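Local coordinates for protein PHOX (Pseudomonas fluorescens, PDB 4A9V) that hydrolyses phosphate monoesters as an alkaline phosphatase of the PhoX family, a beta-propeller enzyme with a complex iron-calcium cofactor, at residues Q213-V218 / R294-Y299; A406-G409 / Q413-G416; N419-N424 / F449-N454. One frame throughout, in Å; residues are numbered along the deposited sequence.

Interaction 1: Q213-V218 / R294-Y299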
loop_
_atom_site.group_PDB
_atom_site.type_symbol
_atom_site.label_atom_id
_atom_site.label_comp_id
_atom_site.label_asym_id
_atom_site.label_seq_id
_atom_site.Cartn_x
_atom_site.Cartn_y
_atom_site.Cartn_z
ATOM N N GLN A 213 0.348 2.210 23.018
ATOM C CA GLN A 213 -0.286 1.010 22.509
ATOM C C GLN A 213 -1.725 1.273 22.075
ATOM O O GLN A 213 -2.140 0.873 20.989
ATOM C CB GLN A 213 -0.218 -0.096 23.558
ATOM C CG GLN A 213 1.201 -0.571 23.818
ATOM C CD GLN A 213 1.334 -1.429 25.056
ATOM O OE1 GLN A 213 0.528 -1.344 25.986
ATOM N NE2 GLN A 213 2.410 -2.195 25.116
ATOM N N LYS A 214 -2.444 2.073 22.852
ATOM C CA LYS A 214 -3.813 2.428 22.508
ATOM C C LYS A 214 -3.886 3.275 21.239
ATOM O O LYS A 214 -4.762 3.065 20.406
ATOM C CB LYS A 214 -4.485 3.148 23.676
ATOM C CG LYS A 214 -4.829 2.213 24.817
ATOM C CD LYS A 214 -5.557 2.918 25.937
ATOM C CE LYS A 214 -5.990 1.919 26.988
ATOM N NZ LYS A 214 -6.619 2.598 28.143
ATOM N N ARG A 215 -2.945 4.199 21.065
ATOM C CA ARG A 215 -2.966 5.068 19.893
ATOM C C ARG A 215 -2.762 4.263 18.607
ATOM O O ARG A 215 -3.239 4.657 17.540
ATOM C CB ARG A 215 -1.911 6.176 20.024
ATOM C CG ARG A 215 -1.722 7.032 18.781
ATOM C CD ARG A 215 -2.979 7.797 18.372
ATOM N NE ARG A 215 -2.752 8.641 17.196
ATOM C CZ ARG A 215 -2.171 9.836 17.233
ATOM N NH1 ARG A 215 -1.845 10.379 18.398
ATOM N NH2 ARG A 215 -1.963 10.510 16.114
ATOM N N TYR A 216 -2.034 3.155 18.698
ATOM C CA TYR A 216 -1.806 2.309 17.542
ATOM C C TYR A 216 -2.885 1.242 17.368
ATOM O O TYR A 216 -2.940 0.590 16.328
ATOM C CB TYR A 216 -0.401 1.705 17.595
ATOM C CG TYR A 216 0.682 2.685 17.177
ATOM C CD1 TYR A 216 1.035 3.760 17.983
ATOM C CD2 TYR A 216 1.290 2.578 15.938
ATOM C CE1 TYR A 216 1.984 4.681 17.569
ATOM C CE2 TYR A 216 2.240 3.493 15.517
ATOM C CZ TYR A 216 2.588 4.543 16.339
ATOM O OH TYR A 216 3.506 5.491 15.951
ATOM N N GLY A 217 -3.797 1.126 18.330
ATOM C CA GLY A 217 -5.051 0.416 18.106
ATOM C C GLY A 217 -5.012 -1.073 18.416
ATOM O O GLY A 217 -5.893 -1.815 17.986
ATOM N N VAL A 218 -4.054 -1.508 19.222
ATOM C CA VAL A 218 -4.002 -2.912 19.629
ATOM C C VAL A 218 -5.166 -3.255 20.554
ATOM O O VAL A 218 -5.650 -2.397 21.288
ATOM C CB VAL A 218 -2.648 -3.250 20.292
ATOM C CG1 VAL A 218 -2.509 -2.560 21.634
ATOM C CG2 VAL A 218 -2.442 -4.749 20.406
ATOM N N ARG A 294 -8.339 6.474 9.971
ATOM C CA ARG A 294 -9.161 7.676 10.033
ATOM C C ARG A 294 -8.507 8.670 10.984
ATOM O O ARG A 294 -8.249 8.348 12.137
ATOM C CB ARG A 294 -10.571 7.355 10.520
ATOM C CG ARG A 294 -11.397 6.549 9.539
ATOM C CD ARG A 294 -12.784 6.280 10.097
ATOM N NE ARG A 294 -12.843 5.020 10.821
ATOM C CZ ARG A 294 -13.117 3.853 10.251
ATOM N NH1 ARG A 294 -13.402 3.801 8.955
ATOM N NH2 ARG A 294 -12.910 2.733 10.925
ATOM N N GLY A 295 -8.275 9.888 10.510
ATOM C CA GLY A 295 -7.743 10.941 11.351
ATOM C C GLY A 295 -6.243 10.902 11.599
ATOM O O GLY A 295 -5.755 11.648 12.448
ATOM N N GLU A 296 -5.505 10.096 10.833
ATOM C CA GLU A 296 -4.043 10.065 10.949
ATOM C C GLU A 296 -3.393 10.873 9.811
ATOM O O GLU A 296 -4.062 11.675 9.146
ATOM C CB GLU A 296 -3.531 8.624 11.028
ATOM C CG GLU A 296 -3.930 7.908 12.313
ATOM C CD GLU A 296 -3.257 8.406 13.588
ATOM O OE1 GLU A 296 -2.329 9.243 13.555
ATOM O OE2 GLU A 296 -3.621 7.876 14.656
ATOM N N PHE A 297 -2.067 10.802 9.705
ATOM C CA PHE A 297 -1.295 11.853 9.060
ATOM C C PHE A 297 -0.561 11.407 7.790
ATOM O O PHE A 297 -0.463 10.213 7.467
ATOM C CB PHE A 297 -0.284 12.438 10.044
ATOM C CG PHE A 297 -0.880 12.823 11.376
ATOM C CD1 PHE A 297 -2.009 13.623 11.436
ATOM C CD2 PHE A 297 -0.284 12.426 12.568
ATOM C CE1 PHE A 297 -2.511 14.045 12.652
ATOM C CE2 PHE A 297 -0.815 12.810 13.791
ATOM C CZ PHE A 297 -1.940 13.608 13.829
ATOM N N ILE A 298 -0.023 12.403 7.087
ATOM C CA ILE A 298 0.875 12.220 5.947
ATOM C C ILE A 298 2.278 12.681 6.342
ATOM O O ILE A 298 2.450 13.745 6.937
ATOM C CB ILE A 298 0.373 13.028 4.732
ATOM C CG1 ILE A 298 -0.985 12.490 4.269
ATOM C CG2 ILE A 298 1.391 12.987 3.598
ATOM C CD1 ILE A 298 -1.717 13.398 3.306
ATOM N N TYR A 299 3.267 11.864 5.990
ATOM C CA TYR A 299 4.658 12.034 6.408
ATOM C C TYR A 299 5.594 12.162 5.198
ATOM O O TYR A 299 5.243 11.811 4.068
ATOM C CB TYR A 299 5.114 10.849 7.273
ATOM C CG TYR A 299 4.344 10.676 8.562
ATOM C CD1 TYR A 299 3.096 10.056 8.576
ATOM C CD2 TYR A 299 4.902 11.040 9.781
ATOM C CE1 TYR A 299 2.407 9.863 9.761
ATOM C CE2 TYR A 299 4.231 10.821 10.971
ATOM C CZ TYR A 299 2.987 10.243 10.957
ATOM O OH TYR A 299 2.350 10.041 12.160
#
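R215 meets E296 in a two-pronged salt bridge, the single strong tie between the end of helix 211-216 and segment 294-299. Its CG lies opposite the backbone N (chi1 172°) and the chain then bends at chi2, which carries the guanidinium from the helix flank to the glutamate. The grip is side-on: NE of R215 gives its hydrogen to OE2 of E296 at 2.8 Å, almost straight at 173°, on the syn lone pair, while NH2 of R215 reaches OE1 of E296 at 2.9 Å. Guanidinium and carboxylate are nearly coplanar, so the two bonds fix the rotation of both groups. The same NH2 of R215 also comes 3.5 Å from CE2 of F297, approaching that ring obliquely. The buried carboxylate of E296 also has R372 in a weak, long ion pair, and NH1 of R215 bonds to S376 OG. Next along the chain, Y216 bonds through its OH to R269 O, and G217, just past the helix, closes it in a Schellman motif, with positive phi and two weak bonds back into the last turn. Helix 371-377 packs on R215 through L373 and on F297 through A375, while F297 also packs on V326 of strand 322-329.

Interaction 2: A406-G409 / Q413-G416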
loop_
_atom_site.group_PDB
_atom_site.type_symbol
_atom_site.label_atom_id
_atom_site.label_comp_id
_atom_site.label_asym_id
_atom_site.label_seq_id
_atom_site.Cartn_x
_atom_site.Cartn_y
_atom_site.Cartn_z
ATOM N N ALA A 406 -15.669 8.052 7.520
ATOM C CA ALA A 406 -17.018 8.130 8.047
ATOM C C ALA A 406 -17.089 8.980 9.320
ATOM O O ALA A 406 -18.174 9.419 9.708
ATOM C CB ALA A 406 -17.537 6.726 8.315
ATOM N N LYS A 407 -15.946 9.191 9.974
ATOM C CA LYS A 407 -15.948 9.937 11.227
ATOM C C LYS A 407 -15.591 11.412 11.060
ATOM O O LYS A 407 -15.605 12.164 12.027
ATOM C CB LYS A 407 -15.000 9.295 12.241
ATOM C CG LYS A 407 -15.381 7.890 12.680
ATOM C CD LYS A 407 -14.276 7.290 13.537
ATOM C CE LYS A 407 -14.762 6.113 14.366
ATOM N NZ LYS A 407 -13.831 5.817 15.490
ATOM N N ARG A 408 -15.325 11.853 9.835
ATOM C CA ARG A 408 -15.080 13.276 9.619
ATOM C C ARG A 408 -16.279 14.095 10.100
ATOM O O ARG A 408 -17.429 13.745 9.835
ATOM C CB ARG A 408 -14.786 13.555 8.148
ATOM C CG ARG A 408 -14.526 15.020 7.803
ATOM C CD ARG A 408 -13.344 15.632 8.541
ATOM N NE ARG A 408 -12.106 14.890 8.312
ATOM C CZ ARG A 408 -10.919 15.239 8.796
ATOM N NH1 ARG A 408 -10.803 16.269 9.621
ATOM N NH2 ARG A 408 -9.848 14.516 8.495
ATOM N N GLY A 409 -16.000 15.144 10.865
ATOM C CA GLY A 409 -17.050 15.943 11.476
ATOM C C GLY A 409 -17.239 15.677 12.958
ATOM O O GLY A 409 -17.813 16.497 13.666
ATOM N N GLN A 413 -12.152 15.934 14.621
ATOM C CA GLN A 413 -11.926 15.790 13.180
ATOM C C GLN A 413 -12.806 16.780 12.426
ATOM O O GLN A 413 -13.755 16.403 11.739
ATOM C CB GLN A 413 -12.210 14.355 12.723
ATOM C CG GLN A 413 -11.301 13.334 13.381
ATOM C CD GLN A 413 -11.347 11.975 12.711
ATOM O OE1 GLN A 413 -11.029 11.845 11.531
ATOM N NE2 GLN A 413 -11.670 10.950 13.481
ATOM N N PRO A 414 -12.468 18.067 12.526
ATOM C CA PRO A 414 -13.302 19.092 11.921
ATOM C C PRO A 414 -13.303 19.004 10.398
ATOM O O PRO A 414 -12.288 18.695 9.782
ATOM C CB PRO A 414 -12.658 20.403 12.389
ATOM C CG PRO A 414 -11.255 20.039 12.736
ATOM C CD PRO A 414 -11.317 18.632 13.248
ATOM N N VAL A 415 -14.403 19.439 9.802
ATOM C CA VAL A 415 -14.514 19.550 8.363
ATOM C C VAL A 415 -13.769 20.795 7.913
ATOM O O VAL A 415 -13.943 21.874 8.483
ATOM C CB VAL A 415 -15.991 19.668 7.955
ATOM C CG1 VAL A 415 -16.120 19.921 6.466
ATOM C CG2 VAL A 415 -16.762 18.424 8.366
ATOM N N GLY A 416 -12.930 20.646 6.899
ATOM C CA GLY A 416 -12.281 21.786 6.282
ATOM C C GLY A 416 -11.130 21.388 5.382
ATOM O O GLY A 416 -10.638 20.261 5.439
#
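R408 and G409 face Q413 and P414 within one irregular loop, and hydrogen bonds to backbone carbonyls define the contact. The amide N of G409 donates to O of Q413 at 2.7 Å, nearly in line with the carbonyl. The second bond uses a side chain: NH1 of R408 reaches O of P414 at 2.8 Å, bent to 138° and arriving from above the carbonyl plane. R408 gets there by folding over, with bends at chi2 (60°) and chi3 (57°) that bring the guanidinium back to the carbonyl of P414. Van der Waals contacts fill in around these bonds. CB of Q413 lies over one face of the guanidinium, toward its rim. CG2 of V415 lies 4.0 Å from CA of G409, and the same methyl rests against the side chain of R408. At the exposed K407, CB lies 3.9 Å from NE2 of Q413, whereas OE1 of Q413 bonds to N405. Positive phi at G409 would press any CB against the preceding carbonyl O. The charge of R408 is met by a salt bridge from NE to D384, and its NH2 bonds to R382 O. One buried arginine therefore spends its nitrogens on an acid and two carbonyls, tying this irregular loop to itself and to strand 383-384.

Interaction 3: N419-N424 / F449-N454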
loop_
_atom_site.group_PDB
_atom_site.type_symbol
_atom_site.label_atom_id
_atom_site.label_comp_id
_atom_site.label_asym_id
_atom_site.label_seq_id
_atom_site.Cartn_x
_atom_site.Cartn_y
_atom_site.Cartn_z
ATOM N N ASN A 419 -10.205 17.976 3.646
ATOM C CA ASN A 419 -11.190 17.018 4.164
ATOM C C ASN A 419 -12.563 17.712 4.278
ATOM O O ASN A 419 -13.005 18.062 5.375
ATOM C CB ASN A 419 -10.735 16.455 5.518
ATOM C CG ASN A 419 -9.324 15.880 5.467
ATOM O OD1 ASN A 419 -9.101 14.795 4.932
ATOM N ND2 ASN A 419 -8.371 16.592 6.063
ATOM N N PRO A 420 -13.214 17.967 3.127
ATOM C CA PRO A 420 -14.279 18.977 3.066
ATOM C C PRO A 420 -15.695 18.490 3.404
ATOM O O PRO A 420 -16.631 19.287 3.334
ATOM C CB PRO A 420 -14.227 19.430 1.612
ATOM C CG PRO A 420 -13.775 18.211 0.877
ATOM C CD PRO A 420 -12.721 17.622 1.783
ATOM N N ARG A 421 -15.865 17.207 3.721
ATOM C CA ARG A 421 -17.201 16.642 3.950
ATOM C C ARG A 421 -17.247 15.822 5.229
ATOM O O ARG A 421 -16.471 14.881 5.405
ATOM C CB ARG A 421 -17.627 15.748 2.778
ATOM C CG ARG A 421 -17.803 16.493 1.468
ATOM C CD ARG A 421 -18.192 15.580 0.315
ATOM N NE ARG A 421 -17.159 14.580 0.059
ATOM C CZ ARG A 421 -17.178 13.728 -0.955
ATOM N NH1 ARG A 421 -18.159 13.767 -1.842
ATOM N NH2 ARG A 421 -16.201 12.848 -1.092
ATOM N N GLU A 422 -18.271 16.059 6.039
ATOM C CA GLU A 422 -18.568 15.167 7.153
ATOM C C GLU A 422 -18.959 13.794 6.621
ATOM O O GLU A 422 -19.477 13.671 5.513
ATOM C CB GLU A 422 -19.716 15.728 7.993
ATOM C CG GLU A 422 -21.052 15.658 7.272
ATOM C CD GLU A 422 -22.247 15.999 8.140
ATOM O OE1 GLU A 422 -22.065 16.317 9.335
ATOM O OE2 GLU A 422 -23.366 16.038 7.583
ATOM N N LYS A 423 -18.758 12.763 7.435
ATOM C CA LYS A 423 -19.335 11.450 7.157
ATOM C C LYS A 423 -19.004 11.043 5.712
ATOM O O LYS A 423 -19.876 10.710 4.910
ATOM C CB LYS A 423 -20.844 11.454 7.415
ATOM C CG LYS A 423 -21.190 11.776 8.856
ATOM C CD LYS A 423 -22.690 11.888 9.086
ATOM C CE LYS A 423 -22.999 12.343 10.505
ATOM N NZ LYS A 423 -24.454 12.573 10.731
ATOM N N ASN A 424 -17.717 11.080 5.397
ATOM C CA ASN A 424 -17.229 10.969 4.037
ATOM C C ASN A 424 -17.139 9.500 3.618
ATOM O O ASN A 424 -16.301 8.751 4.117
ATOM C CB ASN A 424 -15.849 11.625 3.993
ATOM C CG ASN A 424 -15.145 11.453 2.664
ATOM O OD1 ASN A 424 -15.776 11.217 1.630
ATOM N ND2 ASN A 424 -13.829 11.662 2.672
ATOM N N PHE A 449 -7.628 17.355 -6.360
ATOM C CA PHE A 449 -7.683 16.968 -7.764
ATOM C C PHE A 449 -9.038 16.364 -8.139
ATOM O O PHE A 449 -9.544 16.612 -9.227
ATOM C CB PHE A 449 -6.552 15.971 -8.061
ATOM C CG PHE A 449 -6.560 15.450 -9.464
ATOM C CD1 PHE A 449 -6.257 16.283 -10.525
ATOM C CD2 PHE A 449 -6.961 14.155 -9.738
ATOM C CE1 PHE A 449 -6.362 15.844 -11.829
ATOM C CE2 PHE A 449 -7.007 13.691 -11.039
ATOM C CZ PHE A 449 -6.740 14.549 -12.090
ATOM N N VAL A 450 -9.628 15.579 -7.244
ATOM C CA VAL A 450 -10.996 15.117 -7.436
ATOM C C VAL A 450 -11.624 14.884 -6.072
ATOM O O VAL A 450 -10.934 14.536 -5.115
ATOM C CB VAL A 450 -11.058 13.844 -8.317
ATOM C CG1 VAL A 450 -10.454 12.650 -7.611
ATOM C CG2 VAL A 450 -12.496 13.554 -8.739
ATOM N N VAL A 451 -12.923 15.136 -5.976
ATOM C CA VAL A 451 -13.720 14.739 -4.829
ATOM C C VAL A 451 -14.731 13.706 -5.309
ATOM O O VAL A 451 -15.588 14.019 -6.136
ATOM C CB VAL A 451 -14.443 15.941 -4.193
ATOM C CG1 VAL A 451 -15.183 15.493 -2.943
ATOM C CG2 VAL A 451 -13.453 17.053 -3.869
ATOM N N ALA A 452 -14.525 12.445 -4.944
ATOM C CA ALA A 452 -15.401 11.393 -5.426
ATOM C C ALA A 452 -16.807 11.590 -4.878
ATOM O O ALA A 452 -17.001 12.168 -3.811
ATOM C CB ALA A 452 -14.854 10.028 -5.040
ATOM N N GLY A 453 -17.790 11.105 -5.622
ATOM C CA GLY A 453 -19.170 11.204 -5.194
ATOM C C GLY A 453 -20.088 10.459 -6.131
ATOM O O GLY A 453 -19.644 9.806 -7.077
ATOM N N ASN A 454 -21.381 10.560 -5.858
ATOM C CA ASN A 454 -22.383 9.906 -6.680
ATOM C C ASN A 454 -23.399 10.930 -7.167
ATOM O O ASN A 454 -24.367 11.230 -6.474
ATOM C CB ASN A 454 -23.099 8.801 -5.899
ATOM C CG ASN A 454 -23.944 7.920 -6.799
ATOM O OD1 ASN A 454 -24.545 8.403 -7.766
ATOM N ND2 ASN A 454 -23.944 6.620 -6.529
#
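R421 presses its guanidinium against V451 and A452, and nearly all of the tight packing is concentrated there. CG1 of V451 sits over the centre of one face of the guanidinium, 3.3 Å from CZ of R421, where its anti position to the backbone N (chi1 -176°) puts this methyl. In the plane of the same group, the arginine grips one oxygen end-on: NH1 of R421 lies 2.8 Å and NH2 of R421 2.9 Å from O of A452, with angles of 142° and 136° at the hydrogens, the bent shape expected when two donors share one acceptor. Further out the contact thins. NH1 of R421 is 4.3 Å from CA of G453, P420 adds a little area without close approach, and the turn at E422 and K423 is exposed, its side chains far from segment 449-454. NH1 of R421 also makes a third hydrogen bond, to a second carbonyl, P462 O. With an alanine here, O of A452 would probably lose both of these donors and a gap would open over the V451 methyl. The partners named are carbonyl oxygens, whose dipoles are likely to offset part of the positive charge; the arginine thereby pins the loop before strand 428-434 to the end of strand 443-451.

Interactions 2 and 3 form one continuous patch: their centres are 11 Å apart, and O of R408 lies 2.9 Å from N of K423, a probable hydrogen bond that joins two parts of the loop between strands 398-402 and 428-434. Interaction 1 touches interaction 2, where CA of G295 packs 3.4 Å from OE1 of Q413. Interactions 1 and 3 do not touch, yet both reach the same antiparallel sheet. Toward the cofactor, the side chain of E296 is about 11 Å from the mu-oxo-diiron, and that of A452 about 13 Å from a calcium ion; interaction 2 lies away from the metal sites. None of the residues described in the three contacts is a ligand of the metals; interactions 1 and 3 come nearest to the cofactor.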